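Local coordinates for DNA methyltransferase (Nicotiana tabacum, PDB 4ONQ), which probably transfers methyl groups from S-adenosyl-L-methionine to carbon 5 of cytosine in DNA, through the catalytic domain contained in this chain, at residues T55-L60 with G81-L86; W113-P118 with D146-M151. The protein carries 5 engineered substitutions. All blocks are in the same frame, centred on the assembly; numbering follows the deposited sequence.

Interaction 1 (T55-L60 with G81-L86). Engineered in segment 55-60: S58 (natural residue Arg), S59 (natural residue Phe).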
ATOM      1  N   THR A  55      -9.938  -9.663 -17.024  1.00 59.02           N
ATOM      2  CA  THR A  55     -11.231  -9.564 -16.348  1.00 65.85           C
ATOM      3  C   THR A  55     -11.384  -8.249 -15.590  1.00 70.74           C
ATOM      4  O   THR A  55     -12.412  -7.575 -15.692  1.00 72.14           O
ATOM      5  CB  THR A  55     -11.425 -10.711 -15.337  1.00 69.68           C
ATOM      6  OG1 THR A  55     -11.379 -11.971 -16.017  1.00 71.52           O
ATOM      7  CG2 THR A  55     -12.761 -10.571 -14.613  1.00 67.76           C
ATOM      8  N   ILE A  56     -10.357  -7.898 -14.821  1.00 66.54           N
ATOM      9  CA  ILE A  56     -10.370  -6.671 -14.031  1.00 58.98           C
ATOM     10  C   ILE A  56     -10.506  -5.442 -14.922  1.00 59.46           C
ATOM     11  O   ILE A  56     -11.296  -4.544 -14.626  1.00 78.00           O
ATOM     12  CB  ILE A  56      -9.113  -6.554 -13.142  1.00 54.86           C
ATOM     13  CG1 ILE A  56      -9.153  -7.609 -12.032  1.00 52.48           C
ATOM     14  CG2 ILE A  56      -9.012  -5.164 -12.537  1.00 47.87           C
ATOM     15  CD1 ILE A  56      -7.848  -7.741 -11.257  1.00 48.06           C
ATOM     16  N   SER A  57      -9.751  -5.411 -16.017  1.00 59.88           N
ATOM     17  CA  SER A  57      -9.852  -4.309 -16.971  1.00 61.90           C
ATOM     18  C   SER A  57     -11.246  -4.214 -17.586  1.00 67.12           C
ATOM     19  O   SER A  57     -11.833  -3.135 -17.636  1.00 70.46           O
ATOM     20  CB  SER A  57      -8.802  -4.438 -18.074  1.00 76.40           C
ATOM     21  OG  SER A  57      -7.497  -4.228 -17.565  1.00 80.58           O
ATOM     22  N   SER A  58     -11.774  -5.345 -18.051  1.00 72.12           N
ATOM     23  CA  SER A  58     -13.090  -5.356 -18.681  1.00 66.80           C
ATOM     24  C   SER A  58     -14.166  -4.904 -17.705  1.00 68.03           C
ATOM     25  O   SER A  58     -15.119  -4.229 -18.090  1.00 76.44           O
ATOM     26  CB  SER A  58     -13.425  -6.744 -19.236  1.00 70.89           C
ATOM     27  OG  SER A  58     -13.732  -7.662 -18.202  1.00 76.61           O
ATOM     28  N   SER A  59     -14.004  -5.269 -16.437  1.00 59.78           N
ATOM     29  CA  SER A  59     -14.973  -4.899 -15.415  1.00 65.66           C
ATOM     30  C   SER A  59     -14.863  -3.420 -15.064  1.00 69.16           C
ATOM     31  O   SER A  59     -15.837  -2.800 -14.635  1.00 70.16           O
ATOM     32  CB  SER A  59     -14.788  -5.751 -14.161  1.00 80.24           C
ATOM     33  OG  SER A  59     -15.019  -7.120 -14.438  1.00 86.23           O
ATOM     34  N   LEU A  60     -13.673  -2.857 -15.249  1.00 67.86           N
ATOM     35  CA  LEU A  60     -13.434  -1.461 -14.897  1.00 64.91           C
ATOM     36  C   LEU A  60     -13.215  -0.587 -16.125  1.00 63.07           C
ATOM     37  O   LEU A  60     -12.159   0.023 -16.284  1.00 65.40           O
ATOM     38  CB  LEU A  60     -12.245  -1.330 -13.939  1.00 48.75           C
ATOM     39  CG  LEU A  60     -12.429  -1.875 -12.524  1.00 48.36           C
ATOM     40  CD1 LEU A  60     -11.166  -1.668 -11.700  1.00 45.53           C
ATOM     41  CD2 LEU A  60     -13.616  -1.212 -11.852  1.00 50.57           C
ATOM     42  N   GLY A  81      -0.503  -3.650  -9.558  1.00 51.24           N
ATOM     43  CA  GLY A  81      -1.211  -3.064 -10.680  1.00 43.52           C
ATOM     44  C   GLY A  81      -2.335  -2.173 -10.172  1.00 56.82           C
ATOM     45  O   GLY A  81      -3.164  -2.600  -9.358  1.00 60.85           O
ATOM     46  N   TYR A  82      -2.351  -0.927 -10.638  1.00 44.02           N
ATOM     47  CA  TYR A  82      -3.372   0.033 -10.233  1.00 41.92           C
ATOM     48  C   TYR A  82      -4.251   0.436 -11.410  1.00 51.39           C
ATOM     49  O   TYR A  82      -3.769   0.989 -12.392  1.00 54.26           O
ATOM     50  CB  TYR A  82      -2.731   1.287  -9.631  1.00 41.08           C
ATOM     51  CG  TYR A  82      -1.782   1.014  -8.486  1.00 44.32           C
ATOM     52  CD1 TYR A  82      -2.220   1.043  -7.166  1.00 39.99           C
ATOM     53  CD2 TYR A  82      -0.444   0.733  -8.725  1.00 51.67           C
ATOM     54  CE1 TYR A  82      -1.346   0.799  -6.113  1.00 37.66           C
ATOM     55  CE2 TYR A  82       0.432   0.488  -7.688  1.00 51.51           C
ATOM     56  CZ  TYR A  82      -0.020   0.521  -6.384  1.00 44.74           C
ATOM     57  OH  TYR A  82       0.866   0.265  -5.364  1.00 44.37           O
ATOM     58  N   ILE A  83      -5.543   0.155 -11.310  1.00 52.85           N
ATOM     59  CA  ILE A  83      -6.498   0.598 -12.313  1.00 54.65           C
ATOM     60  C   ILE A  83      -7.141   1.878 -11.819  1.00 50.49           C
ATOM     61  O   ILE A  83      -7.747   1.890 -10.754  1.00 44.23           O
ATOM     62  CB  ILE A  83      -7.613  -0.437 -12.520  1.00 55.00           C
ATOM     63  CG1 ILE A  83      -7.020  -1.812 -12.831  1.00 51.06           C
ATOM     64  CG2 ILE A  83      -8.569   0.027 -13.619  1.00 62.16           C
ATOM     65  CD1 ILE A  83      -6.839  -2.077 -14.304  1.00 64.07           C
ATOM     66  N   HIS A  84      -7.022   2.957 -12.585  1.00 52.59           N
ATOM     67  CA  HIS A  84      -7.607   4.221 -12.158  1.00 48.99           C
ATOM     68  C   HIS A  84      -7.970   5.137 -13.323  1.00 57.60           C
ATOM     69  O   HIS A  84      -7.595   4.884 -14.466  1.00 64.40           O
ATOM     70  CB  HIS A  84      -6.665   4.935 -11.187  1.00 49.97           C
ATOM     71  CG  HIS A  84      -5.315   5.227 -11.762  1.00 55.54           C
ATOM     72  ND1 HIS A  84      -5.027   6.400 -12.427  1.00 65.05           N
ATOM     73  CD2 HIS A  84      -4.174   4.499 -11.772  1.00 60.28           C
ATOM     74  CE1 HIS A  84      -3.765   6.382 -12.818  1.00 71.78           C
ATOM     75  NE2 HIS A  84      -3.226   5.239 -12.436  1.00 71.42           N
ATOM     76  N   ASN A  85      -8.709   6.199 -13.018  1.00 59.68           N
ATOM     77  CA  ASN A  85      -9.102   7.184 -14.018  1.00 61.86           C
ATOM     78  C   ASN A  85      -8.611   8.586 -13.652  1.00 59.92           C
ATOM     79  O   ASN A  85      -9.236   9.587 -14.000  1.00 56.60           O
ATOM     80  CB  ASN A  85     -10.621   7.172 -14.213  1.00 54.65           C
ATOM     81  CG  ASN A  85     -11.383   7.572 -12.955  1.00 67.99           C
ATOM     82  OD1 ASN A  85     -10.804   7.710 -11.873  1.00 65.68           O
ATOM     83  ND2 ASN A  85     -12.693   7.747 -13.090  1.00 58.54           N
ATOM     84  N   LEU A  86      -7.488   8.642 -12.945  1.00 51.88           N
ATOM     85  CA  LEU A  86      -6.896   9.904 -12.515  1.00 51.34           C
ATOM     86  C   LEU A  86      -6.066  10.491 -13.637  1.00 53.13           C
ATOM     87  O   LEU A  86      -5.597   9.759 -14.506  1.00 54.36           O
ATOM     88  CB  LEU A  86      -5.971   9.666 -11.319  1.00 49.36           C
ATOM     89  CG  LEU A  86      -6.588   8.972 -10.108  1.00 47.61           C
ATOM     90  CD1 LEU A  86      -5.507   8.437  -9.172  1.00 46.07           C
ATOM     91  CD2 LEU A  86      -7.505   9.937  -9.384  1.00 47.08           C
TER
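I83 points its forked side chain from strand 79-84 toward helix 50-59, where I56 and S57 of its last turn and L60 just beyond its end receive it. The two branches of I83 divide the work. CG2, anti to the backbone N, lies against L60: it approaches L60 CD1 to 3.6 Å and L60 CB to 3.9 Å. The longer branch runs toward I56 and S57, with I83 CG1 3.9 Å from I56 CG2. A second torsion of -91°, some 30° from staggered, leaves I83 CD1 4.0 Å from S57 OG while it also borders I56 CG2. Both I56 and L60 cross the I83 chain obliquely, so methyl groups meet methyl and methylene groups without lying alongside one another. The contact is apolar and largely buried. S57 brings the one polar atom to it, and its OG is hydrogen-bonded to I63 O and W53 O while the methyl of I83 rests beside it.

L60 has already left helical geometry, but its amide still bonds I56 O at 3.0 Å. Away from the contact with the strand, T55 O accepts from S59 N and from the hydroxyls of S58 and S59; both serines are engineered, replacing arginine and phenylalanine. Helix 337-352 covers another part of the same cluster, with F338 on I56 and V342 and L345 on L60, and P65 touches S57 and I83. Strand 79-84 runs antiparallel to both its neighbours, 39-45 and 66-69, and helix 50-59 links those two across it. This helix-on-sheet layer, over an antiparallel strand near one end of an otherwise mostly parallel sheet, is characteristic of the Rossmann-like class I methyltransferase fold.

Interaction 2 (W113-P118 with D146-M151)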
ATOM      1  N   TRP A 113      25.773  -5.828   8.922  1.00 40.83           N
ATOM      2  CA  TRP A 113      25.486  -6.392   7.608  1.00 39.71           C
ATOM      3  C   TRP A 113      26.759  -6.980   6.999  1.00 46.44           C
ATOM      4  O   TRP A 113      27.727  -6.260   6.759  1.00 51.02           O
ATOM      5  CB  TRP A 113      24.881  -5.339   6.673  1.00 39.66           C
ATOM      6  CG  TRP A 113      23.951  -5.926   5.647  1.00 46.05           C
ATOM      7  CD1 TRP A 113      24.293  -6.471   4.441  1.00 40.58           C
ATOM      8  CD2 TRP A 113      22.522  -6.033   5.745  1.00 38.48           C
ATOM      9  NE1 TRP A 113      23.167  -6.915   3.786  1.00 40.28           N
ATOM     10  CE2 TRP A 113      22.068  -6.659   4.564  1.00 38.96           C
ATOM     11  CE3 TRP A 113      21.586  -5.669   6.722  1.00 40.39           C
ATOM     12  CZ2 TRP A 113      20.720  -6.927   4.330  1.00 38.31           C
ATOM     13  CZ3 TRP A 113      20.242  -5.935   6.488  1.00 36.69           C
ATOM     14  CH2 TRP A 113      19.823  -6.559   5.299  1.00 37.14           C
ATOM     15  N   PRO A 114      26.767  -8.298   6.765  1.00 45.84           N
ATOM     16  CA  PRO A 114      27.943  -8.949   6.184  1.00 49.73           C
ATOM     17  C   PRO A 114      28.170  -8.478   4.752  1.00 48.63           C
ATOM     18  O   PRO A 114      27.206  -8.244   4.021  1.00 45.92           O
ATOM     19  CB  PRO A 114      27.562 -10.435   6.186  1.00 42.72           C
ATOM     20  CG  PRO A 114      26.400 -10.553   7.120  1.00 48.90           C
ATOM     21  CD  PRO A 114      25.681  -9.253   7.036  1.00 43.28           C
ATOM     22  N   SER A 115      29.432  -8.348   4.357  1.00 45.20           N
ATOM     23  CA  SER A 115      29.768  -7.936   2.997  1.00 51.64           C
ATOM     24  C   SER A 115      29.207  -8.901   1.947  1.00 54.66           C
ATOM     25  O   SER A 115      28.966  -8.514   0.802  1.00 54.42           O
ATOM     26  CB  SER A 115      31.284  -7.811   2.838  1.00 48.23           C
ATOM     27  OG  SER A 115      31.924  -9.037   3.149  1.00 64.84           O
ATOM     28  N   TRP A 116      28.993 -10.153   2.340  1.00 46.91           N
ATOM     29  CA  TRP A 116      28.515 -11.166   1.407  1.00 47.72           C
ATOM     30  C   TRP A 116      26.992 -11.195   1.264  1.00 64.28           C
ATOM     31  O   TRP A 116      26.451 -11.999   0.500  1.00 47.24           O
ATOM     32  CB  TRP A 116      29.048 -12.550   1.785  1.00 48.34           C
ATOM     33  CG  TRP A 116      28.778 -12.952   3.207  1.00 46.89           C
ATOM     34  CD1 TRP A 116      29.589 -12.746   4.282  1.00 46.59           C
ATOM     35  CD2 TRP A 116      27.621 -13.638   3.703  1.00 45.78           C
ATOM     36  NE1 TRP A 116      29.008 -13.259   5.418  1.00 45.39           N
ATOM     37  CE2 TRP A 116      27.799 -13.808   5.088  1.00 44.87           C
ATOM     38  CE3 TRP A 116      26.450 -14.116   3.108  1.00 45.61           C
ATOM     39  CZ2 TRP A 116      26.851 -14.441   5.892  1.00 43.85           C
ATOM     40  CZ3 TRP A 116      25.509 -14.746   3.907  1.00 46.89           C
ATOM     41  CH2 TRP A 116      25.716 -14.902   5.286  1.00 43.69           C
ATOM     42  N   ASP A 117      26.304 -10.329   2.005  1.00 49.50           N
ATOM     43  CA  ASP A 117      24.866 -10.157   1.838  1.00 43.92           C
ATOM     44  C   ASP A 117      24.646  -8.929   0.962  1.00 44.24           C
ATOM     45  O   ASP A 117      24.760  -7.796   1.428  1.00 46.35           O
ATOM     46  CB  ASP A 117      24.176  -9.994   3.195  1.00 42.16           C
ATOM     47  CG  ASP A 117      22.653 -10.068   3.103  1.00 42.83           C
ATOM     48  OD1 ASP A 117      22.079  -9.626   2.080  1.00 41.57           O
ATOM     49  OD2 ASP A 117      22.028 -10.573   4.062  1.00 40.24           O
ATOM     50  N   PRO A 118      24.330  -9.154  -0.319  1.00 45.41           N
ATOM     51  CA  PRO A 118      24.294  -8.076  -1.314  1.00 46.20           C
ATOM     52  C   PRO A 118      23.008  -7.263  -1.301  1.00 45.00           C
ATOM     53  O   PRO A 118      22.943  -6.248  -1.986  1.00 54.03           O
ATOM     54  CB  PRO A 118      24.411  -8.831  -2.641  1.00 48.15           C
ATOM     55  CG  PRO A 118      23.760 -10.150  -2.369  1.00 47.77           C
ATOM     56  CD  PRO A 118      24.030 -10.472  -0.910  1.00 46.31           C
ATOM     57  N   ASP A 146      34.427 -17.457  11.343  1.00 83.25           N
ATOM     58  CA  ASP A 146      34.520 -16.050  11.608  1.00100.94           C
ATOM     59  C   ASP A 146      34.690 -15.364  10.303  1.00114.57           C
ATOM     60  O   ASP A 146      35.666 -14.692  10.089  1.00118.53           O
ATOM     61  CB  ASP A 146      35.707 -15.741  12.441  1.00102.42           C
ATOM     62  CG  ASP A 146      36.864 -16.531  12.039  1.00116.69           C
ATOM     63  OD1 ASP A 146      36.627 -17.685  11.650  1.00118.05           O
ATOM     64  OD2 ASP A 146      37.993 -16.011  12.079  1.00127.75           O
ATOM     65  N   GLY A 147      33.693 -15.552   9.452  1.00117.16           N
ATOM     66  CA  GLY A 147      33.527 -14.854   8.186  1.00105.96           C
ATOM     67  C   GLY A 147      34.696 -15.014   7.231  1.00109.31           C
ATOM     68  O   GLY A 147      35.835 -14.733   7.595  1.00124.08           O
ATOM     69  N   GLU A 148      34.398 -15.474   6.025  1.00100.06           N
ATOM     70  CA  GLU A 148      33.051 -15.668   5.537  1.00 78.65           C
ATOM     71  C   GLU A 148      32.684 -17.128   5.563  1.00 61.09           C
ATOM     72  O   GLU A 148      33.533 -17.962   5.620  1.00 59.46           O
ATOM     73  CB  GLU A 148      32.976 -15.171   4.091  1.00 76.34           C
ATOM     74  CG  GLU A 148      33.418 -13.746   3.882  1.00 80.09           C
ATOM     75  CD  GLU A 148      33.533 -13.360   2.417  1.00 92.85           C
ATOM     76  OE1 GLU A 148      33.778 -14.229   1.564  1.00 94.58           O
ATOM     77  OE2 GLU A 148      33.383 -12.172   2.110  1.00 92.49           O
ATOM     78  N   PRO A 149      31.411 -17.436   5.515  1.00 46.04           N
ATOM     79  CA  PRO A 149      30.988 -18.840   5.474  1.00 52.65           C
ATOM     80  C   PRO A 149      31.093 -19.412   4.062  1.00 57.09           C
ATOM     81  O   PRO A 149      31.144 -18.649   3.089  1.00 49.85           O
ATOM     82  CB  PRO A 149      29.528 -18.775   5.926  1.00 46.68           C
ATOM     83  CG  PRO A 149      29.082 -17.416   5.569  1.00 43.14           C
ATOM     84  CD  PRO A 149      30.269 -16.517   5.679  1.00 42.92           C
ATOM     85  N   PRO A 150      31.143 -20.748   3.951  1.00 53.23           N
ATOM     86  CA  PRO A 150      31.170 -21.416   2.649  1.00 50.87           C
ATOM     87  C   PRO A 150      30.033 -20.925   1.768  1.00 48.84           C
ATOM     88  O   PRO A 150      28.995 -20.487   2.278  1.00 47.95           O
ATOM     89  CB  PRO A 150      30.968 -22.889   3.010  1.00 51.97           C
ATOM     90  CG  PRO A 150      31.532 -23.012   4.378  1.00 65.65           C
ATOM     91  CD  PRO A 150      31.227 -21.708   5.064  1.00 53.00           C
ATOM     92  N   MET A 151      30.240 -20.985   0.460  1.00 53.02           N
ATOM     93  CA  MET A 151      29.262 -20.499  -0.501  1.00 51.01           C
ATOM     94  C   MET A 151      27.885 -21.140  -0.356  1.00 47.81           C
ATOM     95  O   MET A 151      26.875 -20.459  -0.501  1.00 53.66           O
ATOM     96  CB  MET A 151      29.779 -20.691  -1.929  1.00 52.55           C
ATOM     97  CG  MET A 151      30.925 -19.763  -2.288  1.00 54.39           C
ATOM     98  SD  MET A 151      30.476 -18.023  -2.113  1.00 74.94           S
ATOM     99  CE  MET A 151      28.937 -17.989  -3.022  1.00 59.78           C
TER
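W116 and E148 are brought together by two different first torsions: W116 CG sits between its backbone N and carbonyl carbon (chi1 53°), whereas E148 CG is anti to its carbonyl carbon and the chain continues extended. The indole thus stands up from its turn and presents one face to P149, and the glutamate runs past it in the opposite direction. P149 CD lies over the five-membered ring, 3.9 Å from its centroid and 30° off the normal, a CH-pi contact displaced toward the rim; it comes within 3.5 Å of W116 NE1. Farther along, P149 CG meets W116 CZ2 at 3.7 Å, and the proline ring crosses the indole at roughly a right angle. P114 CB occupies the other face, so W116 is sandwiched between two prolines and its tilt is restricted.

E148 contributes methylene carbon, with CG 4.0 Å from W116 CD1, and its carboxylate is turned 74° from the indole plane. S115 OG and E148 OE2, both on exposed residues, stay 3.6 Å apart, too far to count as a hydrogen bond. An alanine in place of W116 would probably open a gap between P114 and P149 and deprive the latter of its CH-pi partner. The type I beta turn from P114 to D117 is closed by D117 N to P114 O at 3.0 Å, and W113 NE1 bonds D117 O from above its carbonyl plane. Q154 and V157 of helix 151-164 also touch W116, while P150 is the N-cap of that helix. The arrangement is a CH-pi contact of proline on a tryptophan carried by a type I beta turn, joining two loops of a peripheral, largely helical region that probably corresponds to the target recognition part of a C5-methyltransferase.

Interaction 1 belongs to the body built round the seven-stranded mixed sheet, interaction 2 to a peripheral region, with centres 44 Å apart and nearest atoms about 23 Å apart. No helix or strand is shared, and along the chain the first closes before the second opens. In 55-60 with 81-86, regular elements meet through buried aliphatic branches, with the I56 side chain about 13 Å from the bound sinefungin. In 113-118 with 146-151, two loops meet in a partly exposed setting, where an aromatic face against proline replaces branched carbon chains and a carboxylate edges the contact. Neither relies on hydrogen bonds between its segments; backbone bonds inside the helix end and the beta turn shape the respective partners.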